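Putative alpha-N-acetylgalactosaminidase (Bacillus halodurans C-125, PDB 3CC1) probably hydrolyses terminal alpha-linked N-acetylgalactosamine residues, as a glycoside hydrolase built from a TIM-barrel domain and a C-terminal beta-sandwich domain. Local coordinates at residues L10-G15 and S339-S344; N17-Y22 and V52-Y57; N34-A39 and H104-K109; R116-Q121 and Y153-T158; R348-E353 and L386-I391. One frame throughout, in Å; residues are numbered along the deposited sequence.

From the N terminus, the chain passes 10-15, which waits for 339-344 to close the longest loop, interaction 1, joining the entry to the first barrel strand with helix 335-343. Interactions 2, 3 and 4 lie within that span. Interactions 2 and 3 cross, because 34-39 falls between 17-22 and 52-57, and 104-109 comes after both; one links neighbouring strand ends, the other a helix to the next helix end. Interaction 3 also touches interaction 1, Met-38 packing on Gly-15; interaction 2 merely follows it. Interaction 4 closes a short loop outward from the barrel. Interaction 5 follows in series, beyond helix 335-343, inside the C-terminal sandwich, its centre about 22 Å from that of interaction 1.

Interaction 1. Residues L10-G15 and S339-S344; sequences LTPPMG and SINQKS
Thr-11 and Pro-12 meet the last turn of helix 335-343 through one side-chain amide, that of Gln-342, and the pair illustrates how a glutamine can knit two backbone segments together. Its carbonyl end takes the hydroxyl of Thr-11, with OG1 of Thr-11 at 2.6 Å from OE1 of Gln-342, the donor standing above the carbonyl plane. The amino end uses both of its N-H groups as donors. One points across the contact, NE2 of Gln-342 to O of Pro-12 at 2.9 Å and fairly straight (162°); the other to the helical neighbour, NE2 of Gln-342 to OD1 of Asn-341 at 2.8 Å, lying in the amide plane. A bend at chi2 (-69°) folds the glutamine back so that these partners come within range together. Asn-341 is held, its ND2 donating to O of Ser-313. Apolar cover comes from Met-14, a selenomethionine whose SE rests 3.5 Å from CD of Gln-342, while CG of Pro-12 packs on the helix end at O of Asn-341. The contact ties the approach to strand 14-17 to the last helix before the C-terminal sheet. With OE1 accepting and NE2 donating twice, the amide's orientation is fixed by its chemistry.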
# COMPACT_ATOMS: atom_id res chain seq x y z
N LEU A 10 -26.27 -0.10 26.42
CA LEU A 10 -25.85 1.30 26.28
C LEU A 10 -25.49 1.62 24.85
O LEU A 10 -25.13 0.74 24.09
CB LEU A 10 -24.68 1.63 27.18
CG LEU A 10 -24.97 1.35 28.68
CD1 LEU A 10 -23.74 1.53 29.52
CD2 LEU A 10 -26.18 2.18 29.24
N THR A 11 -25.59 2.90 24.52
CA THR A 11 -25.25 3.42 23.23
C THR A 11 -23.88 4.08 23.30
O THR A 11 -23.27 4.15 24.37
CB THR A 11 -26.31 4.43 22.77
OG1 THR A 11 -26.29 5.55 23.67
CG2 THR A 11 -27.71 3.78 22.73
N PRO A 12 -23.33 4.48 22.16
CA PRO A 12 -21.94 5.02 22.23
C PRO A 12 -21.89 6.25 23.13
O PRO A 12 -22.78 7.09 23.06
CB PRO A 12 -21.63 5.39 20.79
CG PRO A 12 -22.52 4.47 19.95
CD PRO A 12 -23.75 4.15 20.78
N PRO A 13 -20.88 6.34 24.00
CA PRO A 13 -20.75 7.53 24.86
C PRO A 13 -20.66 8.83 24.07
O PRO A 13 -19.99 8.91 23.04
CB PRO A 13 -19.43 7.26 25.63
CG PRO A 13 -19.30 5.77 25.64
CD PRO A 13 -19.85 5.32 24.31
N MSE A 14 -21.38 9.81 24.58
CA MSE A 14 -21.33 11.19 24.13
C MSE A 14 -20.96 12.09 25.29
O MSE A 14 -21.57 12.04 26.38
CB MSE A 14 -22.70 11.61 23.57
CG MSE A 14 -23.13 10.86 22.30
SE MSE A 14 -24.89 11.34 21.74
CE MSE A 14 -24.68 13.28 21.61
N GLY A 15 -19.95 12.92 25.06
CA GLY A 15 -19.47 13.79 26.10
C GLY A 15 -18.37 14.71 25.68
O GLY A 15 -18.23 15.02 24.51
N SER A 339 -28.84 10.78 15.86
CA SER A 339 -29.63 9.58 15.81
C SER A 339 -28.98 8.44 14.98
O SER A 339 -29.12 7.25 15.29
CB SER A 339 -31.01 9.95 15.30
OG SER A 339 -31.67 8.76 14.98
N ILE A 340 -28.20 8.80 13.97
CA ILE A 340 -27.42 7.80 13.23
C ILE A 340 -26.43 7.13 14.19
O ILE A 340 -26.37 5.90 14.30
CB ILE A 340 -26.70 8.39 11.97
CG1 ILE A 340 -27.74 8.92 11.00
CG2 ILE A 340 -25.81 7.36 11.30
CD1 ILE A 340 -27.25 9.86 9.95
N ASN A 341 -25.66 7.96 14.90
CA ASN A 341 -24.63 7.46 15.85
C ASN A 341 -25.24 6.65 17.00
O ASN A 341 -24.69 5.62 17.46
CB ASN A 341 -23.86 8.64 16.43
CG ASN A 341 -22.79 8.21 17.44
OD1 ASN A 341 -23.02 8.22 18.65
ND2 ASN A 341 -21.63 7.82 16.93
N GLN A 342 -26.41 7.08 17.45
CA GLN A 342 -27.00 6.53 18.68
C GLN A 342 -28.04 5.41 18.46
O GLN A 342 -28.32 4.62 19.38
CB GLN A 342 -27.67 7.64 19.50
CG GLN A 342 -26.72 8.66 20.13
CD GLN A 342 -25.88 8.05 21.24
OE1 GLN A 342 -26.40 7.77 22.30
NE2 GLN A 342 -24.61 7.80 20.96
N LYS A 343 -28.63 5.37 17.25
CA LYS A 343 -29.78 4.50 17.00
C LYS A 343 -29.70 3.59 15.77
O LYS A 343 -30.46 2.62 15.67
CB LYS A 343 -31.06 5.35 16.90
CG LYS A 343 -31.43 6.07 18.20
CD LYS A 343 -31.91 5.09 19.28
CE LYS A 343 -32.11 5.74 20.67
NZ LYS A 343 -30.88 5.72 21.51
N SER A 344 -28.83 3.89 14.82
CA SER A 344 -28.82 3.11 13.57
C SER A 344 -28.20 1.72 13.75
O SER A 344 -27.46 1.45 14.69
CB SER A 344 -28.14 3.90 12.44
OG SER A 344 -26.75 3.96 12.61

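Interaction 2. Residues N17-Y22 and V52-Y57; sequences NSWDCY and VDIQWY
Ser-18 and Val-52 come within 5.5 Å at CA, and Trp-19 and Asp-53 follow at similar spacing, where adjacent parallel strands 14-17 and 49-52 run out into loops. This is the C-terminal rim of a TIM barrel, the end on which such enzymes carry their active sites, and a bound imidazole beside Asp-53 is consistent with a pocket here. The backbone NH of Asp-53 donates almost straight (177°) to OG of Ser-18, at 3.1 Å. The Asp-53 carboxylate has two partners: OD2 receives ND2 of Asn-17 on its anti side at 3.0 Å, while OD1 takes the backbone N of Ile-54 at 2.8 Å. Asn-17, with CG opposite its backbone N (chi1 177°), turns its amide to that carboxylate, while its OD1 makes a capping bond with N of Trp-19 in the turn leading into the helix. The amide and carboxylate planes stand 64° apart. Leu-191 of a second subunit packs on Trp-19 and Ile-54, whose atoms CZ3 and CG1, respectively, lie 3.8 Å apart.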
# COMPACT_ATOMS: atom_id res chain seq x y z
N ASN A 17 -14.19 15.70 26.68
CA ASN A 17 -12.93 15.25 27.27
C ASN A 17 -11.92 16.42 27.26
O ASN A 17 -11.82 17.15 26.30
CB ASN A 17 -12.45 14.02 26.50
CG ASN A 17 -11.10 13.49 26.96
OD1 ASN A 17 -10.09 14.18 26.86
ND2 ASN A 17 -11.08 12.27 27.47
N SER A 18 -11.20 16.57 28.37
CA SER A 18 -10.33 17.72 28.65
C SER A 18 -9.04 17.76 27.82
O SER A 18 -8.36 18.77 27.83
CB SER A 18 -9.93 17.74 30.13
OG SER A 18 -9.12 16.64 30.48
N TRP A 19 -8.72 16.68 27.10
CA TRP A 19 -7.39 16.53 26.49
C TRP A 19 -7.06 17.52 25.37
O TRP A 19 -5.99 18.14 25.39
CB TRP A 19 -7.16 15.10 25.98
CG TRP A 19 -5.77 14.96 25.47
CD1 TRP A 19 -5.38 15.00 24.16
CD2 TRP A 19 -4.56 14.76 26.22
NE1 TRP A 19 -4.03 14.86 24.06
CE2 TRP A 19 -3.49 14.70 25.30
CE3 TRP A 19 -4.27 14.63 27.58
CZ2 TRP A 19 -2.16 14.55 25.69
CZ3 TRP A 19 -2.96 14.46 27.98
CH2 TRP A 19 -1.92 14.43 27.04
N ASP A 20 -7.94 17.68 24.39
CA ASP A 20 -7.59 18.49 23.20
C ASP A 20 -7.47 20.00 23.52
O ASP A 20 -6.78 20.73 22.82
CB ASP A 20 -8.59 18.30 22.06
CG ASP A 20 -8.45 16.98 21.31
OD1 ASP A 20 -7.63 16.09 21.67
OD2 ASP A 20 -9.22 16.83 20.32
N CYS A 21 -8.14 20.44 24.59
CA CYS A 21 -8.10 21.85 25.02
C CYS A 21 -7.05 22.09 26.10
O CYS A 21 -6.33 23.07 26.02
CB CYS A 21 -9.48 22.40 25.44
SG CYS A 21 -10.53 21.25 26.42
N TYR A 22 -6.94 21.19 27.08
CA TYR A 22 -6.11 21.45 28.27
C TYR A 22 -5.04 20.40 28.54
O TYR A 22 -4.30 20.46 29.53
CB TYR A 22 -6.99 21.64 29.54
CG TYR A 22 -7.92 22.80 29.38
CD1 TYR A 22 -7.41 24.08 29.20
CD2 TYR A 22 -9.31 22.63 29.33
CE1 TYR A 22 -8.23 25.16 29.01
CE2 TYR A 22 -10.16 23.70 29.14
CZ TYR A 22 -9.61 24.97 28.99
OH TYR A 22 -10.42 26.06 28.76
N VAL A 52 -12.19 13.68 32.53
CA VAL A 52 -10.89 14.24 32.83
C VAL A 52 -9.86 13.26 32.32
O VAL A 52 -9.84 12.09 32.68
CB VAL A 52 -10.71 14.53 34.36
CG1 VAL A 52 -9.24 14.88 34.68
CG2 VAL A 52 -11.65 15.63 34.85
N ASP A 53 -9.03 13.72 31.41
CA ASP A 53 -8.01 12.85 30.85
C ASP A 53 -6.82 12.63 31.84
O ASP A 53 -6.84 13.05 33.02
CB ASP A 53 -7.59 13.32 29.43
CG ASP A 53 -7.31 12.13 28.48
OD1 ASP A 53 -6.30 11.44 28.64
OD2 ASP A 53 -8.15 11.82 27.63
N ILE A 54 -5.80 11.95 31.33
CA ILE A 54 -4.73 11.45 32.14
C ILE A 54 -3.93 12.55 32.86
O ILE A 54 -3.96 13.73 32.48
CB ILE A 54 -3.74 10.58 31.33
CG1 ILE A 54 -3.08 11.37 30.19
CG2 ILE A 54 -4.40 9.31 30.83
CD1 ILE A 54 -1.77 10.76 29.66
N GLN A 55 -3.27 12.13 33.91
CA GLN A 55 -2.29 12.93 34.65
C GLN A 55 -2.97 13.97 35.54
O GLN A 55 -2.39 14.99 35.90
CB GLN A 55 -1.22 13.52 33.71
CG GLN A 55 -0.32 12.39 33.16
CD GLN A 55 0.72 12.83 32.14
OE1 GLN A 55 1.89 12.54 32.31
NE2 GLN A 55 0.28 13.45 31.05
N TRP A 56 -4.20 13.66 35.90
CA TRP A 56 -4.95 14.41 36.88
C TRP A 56 -4.33 14.34 38.28
O TRP A 56 -4.74 15.11 39.15
CB TRP A 56 -6.43 13.96 36.91
CG TRP A 56 -6.64 12.46 36.93
CD1 TRP A 56 -6.90 11.68 35.87
CD2 TRP A 56 -6.60 11.58 38.07
NE1 TRP A 56 -7.00 10.36 36.25
CE2 TRP A 56 -6.84 10.28 37.60
CE3 TRP A 56 -6.39 11.77 39.44
CZ2 TRP A 56 -6.87 9.19 38.43
CZ3 TRP A 56 -6.43 10.69 40.27
CH2 TRP A 56 -6.67 9.40 39.77
N TYR A 57 -3.27 13.50 38.43
CA TYR A 57 -2.60 13.18 39.70
C TYR A 57 -1.18 13.76 39.75
O TYR A 57 -0.44 13.51 40.68
CB TYR A 57 -2.56 11.64 39.90
CG TYR A 57 -2.18 10.94 38.61
CD1 TYR A 57 -0.84 10.94 38.17
CD2 TYR A 57 -3.14 10.35 37.80
CE1 TYR A 57 -0.49 10.35 36.97
CE2 TYR A 57 -2.80 9.75 36.61
CZ TYR A 57 -1.47 9.78 36.19
OH TYR A 57 -1.09 9.17 35.01

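Interaction 3. Residues N34-A39 and H104-K109; sequences NAEYMA and HDLGLK
Leu-106 and Leu-108 project as two bumps from the turn that ends helix 97-105, and helix 28-41 offers the hollows to receive them. The turn is a Schellman motif: Gly-107, with its positive phi, reverses the helical course between the leucines and leaves both pointing the same way, with the backbone N of Gly-107 bonded to O of His-104. Leu-106 fits a shallow seat shaped by two alanines one helical turn apart. Its CB lies 3.9 Å from CB of Ala-39, and its CD1 reaches CB of Ala-35 at 3.8 Å, with the CG of Glu-36 forming the outer wall. Because the methyl groups of the alanines are small, the leucine can come close to the helix backbone. Leu-108 goes deeper. Its CD1 presses on the helix itself, 3.2 Å from O of Ala-35, a tight approach, while CD2 of Leu-108 turns to the selenomethionine Met-38, at 3.9 Å from SE. Met-38 places its CG anti to the backbone N (chi1 -178°), which carries the selenium beside Leu-108. Ile-50 of strand 49-52 touches Ala-35, Met-38 and Leu-108, so the contact fits two neighbouring barrel helices over the sheet. Its chemistry is apolar: O of Ala-35 keeps its helical bond from N of Ala-39, and fit between surfaces, rather than polar pairing, does the joining.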
# COMPACT_ATOMS: atom_id res chain seq x y z
N ASN A 34 -17.28 23.57 31.52
CA ASN A 34 -17.72 22.76 30.40
C ASN A 34 -18.97 21.94 30.74
O ASN A 34 -19.89 21.83 29.92
CB ASN A 34 -16.58 21.90 29.89
CG ASN A 34 -15.60 22.69 29.05
OD1 ASN A 34 -15.78 22.81 27.85
ND2 ASN A 34 -14.54 23.22 29.68
N ALA A 35 -19.02 21.46 31.98
CA ALA A 35 -20.15 20.68 32.49
C ALA A 35 -21.42 21.54 32.48
O ALA A 35 -22.50 21.10 32.07
CB ALA A 35 -19.86 20.16 33.87
N GLU A 36 -21.27 22.79 32.91
CA GLU A 36 -22.40 23.73 32.93
C GLU A 36 -22.87 24.03 31.53
O GLU A 36 -24.06 24.08 31.27
CB GLU A 36 -22.06 25.02 33.68
CG GLU A 36 -22.01 24.79 35.18
CD GLU A 36 -21.31 25.92 35.97
OE1 GLU A 36 -20.90 26.93 35.34
OE2 GLU A 36 -21.13 25.78 37.20
N TYR A 37 -21.94 24.20 30.61
CA TYR A 37 -22.33 24.46 29.23
C TYR A 37 -23.09 23.26 28.71
O TYR A 37 -24.15 23.41 28.13
CB TYR A 37 -21.12 24.75 28.36
CG TYR A 37 -21.46 25.11 26.93
CD1 TYR A 37 -21.71 24.12 25.98
CD2 TYR A 37 -21.44 26.42 26.50
CE1 TYR A 37 -22.00 24.44 24.69
CE2 TYR A 37 -21.74 26.75 25.19
CZ TYR A 37 -22.00 25.77 24.30
OH TYR A 37 -22.24 26.09 23.00
N MSE A 38 -22.56 22.09 28.93
CA MSE A 38 -23.18 20.88 28.42
C MSE A 38 -24.60 20.74 28.98
O MSE A 38 -25.53 20.35 28.28
CB MSE A 38 -22.38 19.66 28.79
CG MSE A 38 -22.99 18.37 28.24
SE MSE A 38 -21.86 16.82 28.62
CE MSE A 38 -20.44 17.30 27.50
N ALA A 39 -24.75 21.09 30.25
CA ALA A 39 -26.01 20.94 30.93
C ALA A 39 -27.01 21.91 30.30
O ALA A 39 -28.18 21.61 30.14
CB ALA A 39 -25.85 21.27 32.43
N HIS A 104 -23.10 15.42 38.71
CA HIS A 104 -24.34 14.66 38.85
C HIS A 104 -25.52 15.59 39.11
O HIS A 104 -26.60 15.35 38.61
CB HIS A 104 -24.25 13.64 39.98
CG HIS A 104 -23.27 12.54 39.71
ND1 HIS A 104 -22.64 11.86 40.73
CD2 HIS A 104 -22.82 12.00 38.55
CE1 HIS A 104 -21.84 10.94 40.20
NE2 HIS A 104 -21.93 11.01 38.88
N ASP A 105 -25.28 16.67 39.84
CA ASP A 105 -26.32 17.65 40.15
C ASP A 105 -26.73 18.39 38.91
O ASP A 105 -27.82 18.91 38.87
CB ASP A 105 -25.83 18.69 41.17
CG ASP A 105 -25.72 18.12 42.58
OD1 ASP A 105 -26.33 17.05 42.87
OD2 ASP A 105 -25.01 18.73 43.39
N LEU A 106 -25.88 18.41 37.89
CA LEU A 106 -26.25 18.98 36.56
C LEU A 106 -26.94 17.93 35.64
O LEU A 106 -27.29 18.21 34.49
CB LEU A 106 -25.02 19.56 35.85
CG LEU A 106 -24.37 20.80 36.48
CD1 LEU A 106 -22.94 21.07 35.91
CD2 LEU A 106 -25.31 21.99 36.30
N GLY A 107 -27.14 16.72 36.17
CA GLY A 107 -27.71 15.62 35.41
C GLY A 107 -26.73 14.99 34.43
O GLY A 107 -27.14 14.40 33.43
N LEU A 108 -25.44 15.13 34.71
CA LEU A 108 -24.40 14.62 33.82
C LEU A 108 -23.63 13.51 34.53
O LEU A 108 -23.90 13.18 35.67
CB LEU A 108 -23.48 15.76 33.38
CG LEU A 108 -24.06 16.97 32.62
CD1 LEU A 108 -22.95 17.98 32.36
CD2 LEU A 108 -24.73 16.54 31.29
N LYS A 109 -22.70 12.91 33.81
CA LYS A 109 -21.90 11.78 34.31
C LYS A 109 -20.42 12.14 34.26
O LYS A 109 -19.99 12.96 33.44
CB LYS A 109 -22.18 10.54 33.48
CG LYS A 109 -23.57 9.94 33.78
CD LYS A 109 -23.96 8.86 32.80
CE LYS A 109 -25.39 8.26 33.13
NZ LYS A 109 -25.50 7.87 34.56

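Interaction 4. Residues R116-Q121 and Y153-T158; sequences RGIPRQ and YGVDPT
A three-stranded antiparallel sheet, set beyond strand 109-115 of the barrel, gains its outer strand where Ile-118 pairs with Tyr-153. The two residues form a hydrogen-bonded antiparallel pair: N of Ile-118 donates to O of Tyr-153 at 2.8 Å, and N of Tyr-153 returns the bond to O of Ile-118 at 2.9 Å. The carbonyl of Tyr-153 also has the CA of Gly-117 at 3.1 Å, a CA-H...O contact made close by the bare backbone of the glycine. Arg-120 lays its extended chain over one face of the Tyr-153 ring. Its CG sits 3.6 Å from the ring centroid and 16° off the normal, a CH-pi contact. Farther along, the guanidinium lies nearly parallel to the ring, the planes 8° apart, and NE of Arg-120, which is also hydrogen-bonded to O of Met-152, comes within 3.7 Å of CE1 of Tyr-153. Next along the strand, CG2 of Val-155 packs 3.8 Å from CB of Ile-118. Arg-116 brings its NH1 to CA of Gly-154 at 3.4 Å; its charge is met by salt bridges to Glu-198 and Asp-185, and Glu-198 also accepts from the backbone N of Val-155. Strand 109-115, helix 162-175 and strand 180-184 form a beta-alpha-beta crossover, and the small sheet is an insertion in its loop, an elaboration of the TIM-barrel fold.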
# COMPACT_ATOMS: atom_id res chain seq x y z
N ARG A 116 -2.73 2.18 32.71
CA ARG A 116 -2.54 0.81 33.12
C ARG A 116 -1.41 0.72 34.13
O ARG A 116 -0.36 1.34 33.95
CB ARG A 116 -2.14 -0.02 31.91
CG ARG A 116 -1.82 -1.47 32.20
CD ARG A 116 -1.21 -2.16 30.97
NE ARG A 116 0.08 -1.60 30.58
CZ ARG A 116 1.26 -2.10 30.95
NH1 ARG A 116 1.34 -3.14 31.74
NH2 ARG A 116 2.38 -1.53 30.55
N GLY A 117 -1.62 -0.13 35.14
CA GLY A 117 -0.56 -0.52 36.08
C GLY A 117 -0.64 0.10 37.46
O GLY A 117 -1.71 0.46 37.98
N ILE A 118 0.53 0.24 38.04
CA ILE A 118 0.68 0.71 39.39
C ILE A 118 1.81 1.75 39.39
O ILE A 118 2.78 1.59 38.67
CB ILE A 118 1.05 -0.48 40.34
CG1 ILE A 118 1.09 -0.03 41.80
CG2 ILE A 118 2.39 -1.14 39.92
CD1 ILE A 118 1.16 -1.19 42.81
N PRO A 119 1.69 2.82 40.17
CA PRO A 119 2.69 3.85 39.96
C PRO A 119 4.08 3.41 40.32
O PRO A 119 4.28 2.67 41.25
CB PRO A 119 2.22 4.96 40.93
CG PRO A 119 0.74 4.76 41.03
CD PRO A 119 0.58 3.27 41.05
N ARG A 120 5.06 3.88 39.58
CA ARG A 120 6.42 3.55 39.91
C ARG A 120 6.75 4.05 41.33
O ARG A 120 7.58 3.50 42.03
CB ARG A 120 7.36 4.21 38.89
CG ARG A 120 7.19 3.68 37.48
CD ARG A 120 8.41 4.09 36.67
NE ARG A 120 8.20 3.78 35.27
CZ ARG A 120 9.12 3.99 34.34
NH1 ARG A 120 10.31 4.43 34.68
NH2 ARG A 120 8.84 3.76 33.08
N GLN A 121 6.12 5.15 41.68
CA GLN A 121 6.26 5.79 42.98
C GLN A 121 5.80 4.87 44.13
O GLN A 121 6.40 4.85 45.21
CB GLN A 121 5.47 7.08 42.98
CG GLN A 121 5.66 7.91 44.24
CD GLN A 121 4.98 9.29 44.09
OE1 GLN A 121 5.29 10.04 43.19
NE2 GLN A 121 4.06 9.59 44.99
N TYR A 153 4.41 1.20 36.36
CA TYR A 153 4.86 -0.12 35.94
C TYR A 153 3.59 -0.96 35.76
O TYR A 153 2.55 -0.68 36.36
CB TYR A 153 5.72 -0.81 37.00
CG TYR A 153 7.10 -0.20 37.18
CD1 TYR A 153 8.00 -0.14 36.13
CD2 TYR A 153 7.52 0.28 38.42
CE1 TYR A 153 9.27 0.38 36.31
CE2 TYR A 153 8.78 0.81 38.61
CZ TYR A 153 9.65 0.85 37.56
OH TYR A 153 10.89 1.40 37.74
N GLY A 154 3.69 -1.97 34.90
CA GLY A 154 2.70 -3.01 34.85
C GLY A 154 2.51 -3.74 36.16
O GLY A 154 3.42 -3.87 36.97
N VAL A 155 1.29 -4.21 36.34
CA VAL A 155 0.95 -5.12 37.40
C VAL A 155 1.05 -6.54 36.82
O VAL A 155 0.52 -6.84 35.74
CB VAL A 155 -0.45 -4.84 37.96
CG1 VAL A 155 -0.89 -5.94 38.92
CG2 VAL A 155 -0.48 -3.47 38.65
N ASP A 156 1.75 -7.40 37.54
CA ASP A 156 1.97 -8.77 37.12
C ASP A 156 0.78 -9.67 37.52
O ASP A 156 0.59 -9.99 38.69
CB ASP A 156 3.24 -9.26 37.77
CG ASP A 156 3.64 -10.66 37.32
OD1 ASP A 156 2.81 -11.44 36.77
OD2 ASP A 156 4.82 -10.96 37.56
N PRO A 157 0.01 -10.11 36.53
CA PRO A 157 -1.21 -10.84 36.83
C PRO A 157 -0.95 -12.22 37.38
O PRO A 157 -1.91 -12.89 37.76
CB PRO A 157 -1.92 -10.94 35.47
CG PRO A 157 -0.91 -10.60 34.47
CD PRO A 157 0.12 -9.76 35.11
N THR A 158 0.31 -12.64 37.45
CA THR A 158 0.62 -13.97 37.98
C THR A 158 0.83 -13.90 39.48
O THR A 158 1.00 -14.91 40.10
CB THR A 158 1.87 -14.62 37.36
OG1 THR A 158 3.06 -13.90 37.74
CG2 THR A 158 1.78 -14.68 35.82

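Interaction 5. Residues R348-E353 and L386-I391; sequences RFVYRE and LDMVGI
Met-388, a selenomethionine, has its CG anti to the carbonyl carbon (chi1 -64°) and an extended chain beyond, while Tyr-351 sets its CG between the backbone N and the carbonyl carbon (chi1 75°); together these bring selenium to the phenol's edge. SE of Met-388 lies 3.8 Å from CE2 of Tyr-351, and its direction is 85° off the ring normal, a Met-aromatic contact in the ring plane. The ring hydroxyl meets O of Gln-383. Next to Tyr-351, Val-350 presses CG1 to 3.9 Å of CB of Met-388, and its CG2 lies 4.3 Å from CG1 of Val-389. Val-350 and Tyr-351, both facing Ala-358 in a classic beta bulge, turn toward the 386-391 loop. Arg-348 brings NH2 to 3.3 Å from O of Val-389; its NH1 bonds O of Leu-346, and its NE meets Glu-3 of the third subunit. The strand outermost in this chain and the loop between strands 380-384 and 395-399 are joined mainly by apolar packing, while the arginine's charge is answered across the subunit interface.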
# COMPACT_ATOMS: atom_id res chain seq x y z
N ARG A 348 -22.22 -0.22 7.97
CA ARG A 348 -21.39 -0.98 7.04
C ARG A 348 -20.71 -0.14 5.98
O ARG A 348 -21.22 0.89 5.51
CB ARG A 348 -22.22 -2.08 6.36
CG ARG A 348 -23.32 -1.57 5.42
CD ARG A 348 -24.31 -2.69 5.16
NE ARG A 348 -25.43 -2.31 4.31
CZ ARG A 348 -26.48 -1.63 4.72
NH1 ARG A 348 -26.58 -1.20 5.96
NH2 ARG A 348 -27.45 -1.37 3.87
N PHE A 349 -19.51 -0.59 5.65
CA PHE A 349 -18.70 -0.04 4.58
C PHE A 349 -19.29 -0.51 3.23
O PHE A 349 -19.56 -1.67 3.07
CB PHE A 349 -17.25 -0.50 4.78
CG PHE A 349 -16.33 -0.20 3.62
CD1 PHE A 349 -16.04 1.08 3.26
CD2 PHE A 349 -15.75 -1.21 2.92
CE1 PHE A 349 -15.20 1.35 2.20
CE2 PHE A 349 -14.91 -0.93 1.86
CZ PHE A 349 -14.65 0.36 1.50
N VAL A 350 -19.53 0.40 2.28
CA VAL A 350 -20.17 0.04 0.99
C VAL A 350 -19.15 -0.06 -0.16
O VAL A 350 -19.09 -1.07 -0.87
CB VAL A 350 -21.36 0.99 0.64
CG1 VAL A 350 -21.90 0.74 -0.75
CG2 VAL A 350 -22.45 0.87 1.71
N TYR A 351 -18.35 0.96 -0.35
CA TYR A 351 -17.37 0.95 -1.40
C TYR A 351 -16.25 1.95 -1.19
O TYR A 351 -16.37 2.92 -0.47
CB TYR A 351 -18.01 1.13 -2.82
CG TYR A 351 -18.48 2.53 -3.20
CD1 TYR A 351 -17.58 3.59 -3.33
CD2 TYR A 351 -19.79 2.77 -3.48
CE1 TYR A 351 -18.01 4.85 -3.67
CE2 TYR A 351 -20.23 4.04 -3.87
CZ TYR A 351 -19.32 5.08 -3.98
OH TYR A 351 -19.72 6.33 -4.40
N ARG A 352 -15.12 1.64 -1.78
CA ARG A 352 -14.10 2.63 -1.97
C ARG A 352 -13.43 2.45 -3.32
O ARG A 352 -12.99 1.35 -3.66
CB ARG A 352 -13.06 2.55 -0.87
CG ARG A 352 -11.93 3.51 -1.13
CD ARG A 352 -11.10 3.65 0.12
NE ARG A 352 -10.13 4.74 0.00
CZ ARG A 352 -9.52 5.30 1.04
NH1 ARG A 352 -9.82 4.93 2.27
NH2 ARG A 352 -8.64 6.28 0.84
N GLU A 353 -13.38 3.54 -4.06
CA GLU A 353 -12.80 3.54 -5.37
C GLU A 353 -12.16 4.87 -5.61
O GLU A 353 -12.80 5.91 -5.64
CB GLU A 353 -13.90 3.21 -6.39
CG GLU A 353 -13.42 2.59 -7.63
CD GLU A 353 -14.51 2.16 -8.57
OE1 GLU A 353 -15.05 1.04 -8.41
OE2 GLU A 353 -14.81 2.94 -9.53
N LEU A 386 -29.41 2.23 -5.37
CA LEU A 386 -30.18 1.54 -4.32
C LEU A 386 -29.75 0.09 -4.11
O LEU A 386 -29.83 -0.44 -3.00
CB LEU A 386 -31.68 1.65 -4.61
CG LEU A 386 -32.26 3.07 -4.46
CD1 LEU A 386 -33.76 3.17 -4.90
CD2 LEU A 386 -32.09 3.61 -3.01
N ASP A 387 -29.31 -0.57 -5.17
CA ASP A 387 -28.88 -1.99 -5.08
C ASP A 387 -27.68 -2.20 -4.16
O ASP A 387 -27.43 -3.29 -3.71
CB ASP A 387 -28.65 -2.63 -6.47
CG ASP A 387 -27.69 -1.83 -7.38
OD1 ASP A 387 -26.50 -1.72 -7.06
OD2 ASP A 387 -28.17 -1.32 -8.42
N MSE A 388 -26.97 -1.13 -3.84
CA MSE A 388 -25.82 -1.22 -2.92
C MSE A 388 -26.25 -1.30 -1.46
O MSE A 388 -25.44 -1.66 -0.59
CB MSE A 388 -24.96 0.03 -3.04
CG MSE A 388 -24.30 0.25 -4.37
SE MSE A 388 -23.48 2.04 -4.36
CE MSE A 388 -22.65 1.95 -6.04
N VAL A 389 -27.48 -0.90 -1.18
CA VAL A 389 -27.94 -0.80 0.21
C VAL A 389 -29.20 -1.60 0.50
O VAL A 389 -29.78 -1.48 1.56
CB VAL A 389 -28.04 0.67 0.68
CG1 VAL A 389 -26.60 1.35 0.58
CG2 VAL A 389 -29.11 1.44 -0.10
N GLY A 390 -29.58 -2.47 -0.43
CA GLY A 390 -30.62 -3.46 -0.16
C GLY A 390 -32.03 -3.01 -0.50
O GLY A 390 -32.99 -3.68 -0.12
N ILE A 391 -32.16 -1.92 -1.26
CA ILE A 391 -33.49 -1.33 -1.55
C ILE A 391 -33.84 -1.55 -3.01
O ILE A 391 -33.02 -1.38 -3.89
CB ILE A 391 -33.51 0.18 -1.16
CG1 ILE A 391 -33.21 0.33 0.34
CG2 ILE A 391 -34.80 0.89 -1.52
CD1 ILE A 391 -33.03 1.78 0.84